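Side-chain contact in probable oxidoreductase protein (Rhizobium etli, PDB 4FB5), which probably acts as an oxidoreductase of the GFO/IDH/MocA family that uses a bound nicotinamide nucleotide: residues Gly370-Ile373 with Glu374-His378. Residues are numbered along the deposited sequence; the frame is centred on the assembly and turned at random.
Sequences GLRI and EKSVH
Ser376 and Arg372, one turn apart on helix 367-385, meet through both backbone and side chain. The carbonyl Arg372 O takes two donors from the same residue, Ser376 N at 3.2 Å and Ser376 OG, also at 3.2 Å from Arg372 O; they approach from opposite faces of the carbonyl plane. Ser376 OG lies beside its own backbone N (chi1 -30°), which turns the hydroxyl back toward the preceding turn. The same hydroxyl sits near the plane of the Arg372 guanidinium, at its edge, with Ser376 OG 2.9 Å from Arg372 NH1. Arg372 leaves the helix with CG anti to the backbone N and then bends at chi2 (53°), bringing NH1 alongside the serine hydroxyl while NH2 binds the carbonyl of Val225. With an alanine here in place of Ser376, Arg372 O would probably keep just its backbone donor from this residue, and NH1 would lose its hydroxyl neighbour. The extended chain of Glu374 carries OE2 to a hydrogen bond with the backbone N of Met127.

Ordinary i to i+4 helical bonds hold the neighbouring positions, from Glu374 N to Gly370 O, Lys375 N to Leu371 O and Val377 N to Ile373 O. Van der Waals contacts accompany them. Val377 CG2 rests 3.5 Å from Ile373 O, and Glu374 CG passes 3.4 Å from Gly370 O. Nonpolar packing faces outward: Ile373 lies against Leu215 and Trp219 of helix 206-221, Val377 against Leu207 and Val212 of the same helix. Leu371 instead packs on helix 131-143, in the region matching the NAD-binding Rossmann family.

Helix 367-385 thus lies between helices 131-143 and 206-221, probably joining the Rossmann-type and C-terminal parts of the fold; within it, the serine hydroxyl gives Arg372 O a second donor and may help place the guanidinium, which Val225 O also holds.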
ATOM      1  N   GLY A 370      27.231  17.745 -13.461  1.00 42.33           N
ATOM      2  CA  GLY A 370      25.987  18.304 -13.969  1.00 41.60           C
ATOM      3  C   GLY A 370      26.033  18.523 -15.465  1.00 41.39           C
ATOM      4  O   GLY A 370      25.046  18.253 -16.199  1.00 40.91           O
ATOM      5  N   LEU A 371      27.177  19.022 -15.938  1.00 40.65           N
ATOM      6  CA  LEU A 371      27.321  19.270 -17.368  1.00 40.24           C
ATOM      7  C   LEU A 371      27.241  17.958 -18.091  1.00 38.82           C
ATOM      8  O   LEU A 371      26.639  17.808 -19.175  1.00 37.77           O
ATOM      9  CB  LEU A 371      28.672  19.927 -17.706  1.00 41.03           C
ATOM     10  CG  LEU A 371      28.811  20.049 -19.246  1.00 43.22           C
ATOM     11  CD1 LEU A 371      28.058  21.251 -19.846  1.00 43.50           C
ATOM     12  CD2 LEU A 371      30.248  20.011 -19.711  1.00 43.66           C
ATOM     13  N   ARG A 372      27.893  16.984 -17.487  1.00 38.00           N
ATOM     14  CA  ARG A 372      27.854  15.667 -18.100  1.00 37.57           C
ATOM     15  C   ARG A 372      26.384  15.155 -18.147  1.00 36.31           C
ATOM     16  O   ARG A 372      25.962  14.614 -19.164  1.00 35.98           O
ATOM     17  CB  ARG A 372      28.912  14.711 -17.467  1.00 37.08           C
ATOM     18  CG  ARG A 372      28.936  13.283 -18.030  1.00 37.20           C
ATOM     19  CD  ARG A 372      29.048  13.204 -19.499  1.00 37.68           C
ATOM     20  NE  ARG A 372      29.081  11.816 -19.954  1.00 43.74           N
ATOM     21  CZ  ARG A 372      28.022  11.114 -20.387  1.00 46.97           C
ATOM     22  NH1 ARG A 372      26.788  11.642 -20.427  1.00 48.30           N
ATOM     23  NH2 ARG A 372      28.199   9.868 -20.803  1.00 44.69           N
ATOM     24  N   ILE A 373      25.634  15.377 -17.065  1.00 36.18           N
ATOM     25  CA  ILE A 373      24.208  15.048 -17.013  1.00 37.07           C
ATOM     26  C   ILE A 373      23.410  15.788 -18.099  1.00 38.42           C
ATOM     27  O   ILE A 373      22.609  15.162 -18.857  1.00 38.18           O
ATOM     28  CB  ILE A 373      23.607  15.294 -15.620  1.00 36.75           C
ATOM     29  CG1 ILE A 373      23.846  14.056 -14.740  1.00 36.22           C
ATOM     30  CG2 ILE A 373      22.115  15.570 -15.729  1.00 34.34           C
ATOM     31  CD1 ILE A 373      23.894  14.322 -13.235  1.00 33.39           C
ATOM     32  N   GLU A 374      23.670  17.087 -18.230  1.00 38.46           N
ATOM     33  CA  GLU A 374      23.000  17.810 -19.271  1.00 39.77           C
ATOM     34  C   GLU A 374      23.412  17.366 -20.639  1.00 40.03           C
ATOM     35  O   GLU A 374      22.583  17.344 -21.569  1.00 41.51           O
ATOM     36  CB  GLU A 374      23.147  19.291 -19.080  1.00 40.72           C
ATOM     37  CG  GLU A 374      22.373  19.700 -17.814  1.00 44.65           C
ATOM     38  CD  GLU A 374      22.338  21.177 -17.588  1.00 46.74           C
ATOM     39  OE1 GLU A 374      22.209  21.881 -18.610  1.00 47.39           O
ATOM     40  OE2 GLU A 374      22.436  21.612 -16.398  1.00 47.72           O
ATOM     41  N   LYS A 375      24.655  16.947 -20.792  1.00 40.16           N
ATOM     42  CA  LYS A 375      25.020  16.304 -22.056  1.00 40.33           C
ATOM     43  C   LYS A 375      24.030  15.177 -22.414  1.00 39.64           C
ATOM     44  O   LYS A 375      23.483  15.137 -23.539  1.00 40.00           O
ATOM     45  CB  LYS A 375      26.454  15.767 -22.006  1.00 41.31           C
ATOM     46  CG  LYS A 375      27.049  15.574 -23.383  1.00 42.36           C
ATOM     47  CD  LYS A 375      28.508  15.282 -23.339  1.00 44.27           C
ATOM     48  CE  LYS A 375      28.905  14.833 -24.747  1.00 48.36           C
ATOM     49  NZ  LYS A 375      29.791  13.621 -24.694  1.00 51.56           N
ATOM     50  N   SER A 376      23.757  14.285 -21.453  1.00 38.41           N
ATOM     51  CA  SER A 376      22.756  13.211 -21.702  1.00 37.59           C
ATOM     52  C   SER A 376      21.356  13.731 -22.062  1.00 36.37           C
ATOM     53  O   SER A 376      20.694  13.162 -22.899  1.00 35.06           O
ATOM     54  CB  SER A 376      22.710  12.242 -20.539  1.00 37.91           C
ATOM     55  OG  SER A 376      23.989  12.165 -19.894  1.00 41.15           O
ATOM     56  N   VAL A 377      20.934  14.838 -21.449  1.00 35.68           N
ATOM     57  CA  VAL A 377      19.674  15.433 -21.809  1.00 35.32           C
ATOM     58  C   VAL A 377      19.640  15.820 -23.282  1.00 36.07           C
ATOM     59  O   VAL A 377      18.693  15.442 -24.013  1.00 35.72           O
ATOM     60  CB  VAL A 377      19.314  16.645 -20.934  1.00 35.64           C
ATOM     61  CG1 VAL A 377      17.951  17.175 -21.332  1.00 33.62           C
ATOM     62  CG2 VAL A 377      19.318  16.261 -19.467  1.00 33.15           C
ATOM     63  N   HIS A 378      20.678  16.547 -23.734  1.00 36.57           N
ATOM     64  CA  HIS A 378      20.690  17.076 -25.125  1.00 35.56           C
ATOM     65  C   HIS A 378      20.642  15.911 -26.105  1.00 35.29           C
ATOM     66  O   HIS A 378      19.922  15.937 -27.129  1.00 34.55           O
ATOM     67  CB  HIS A 378      21.861  18.031 -25.355  1.00 35.15           C
ATOM     68  CG  HIS A 378      21.787  19.307 -24.550  1.00 35.92           C
ATOM     69  ND1 HIS A 378      20.843  20.288 -24.787  1.00 35.18           N
ATOM     70  CD2 HIS A 378      22.559  19.774 -23.530  1.00 36.47           C
ATOM     71  CE1 HIS A 378      21.014  21.285 -23.926  1.00 36.81           C
ATOM     72  NE2 HIS A 378      22.049  20.998 -23.147  1.00 36.67           N
TER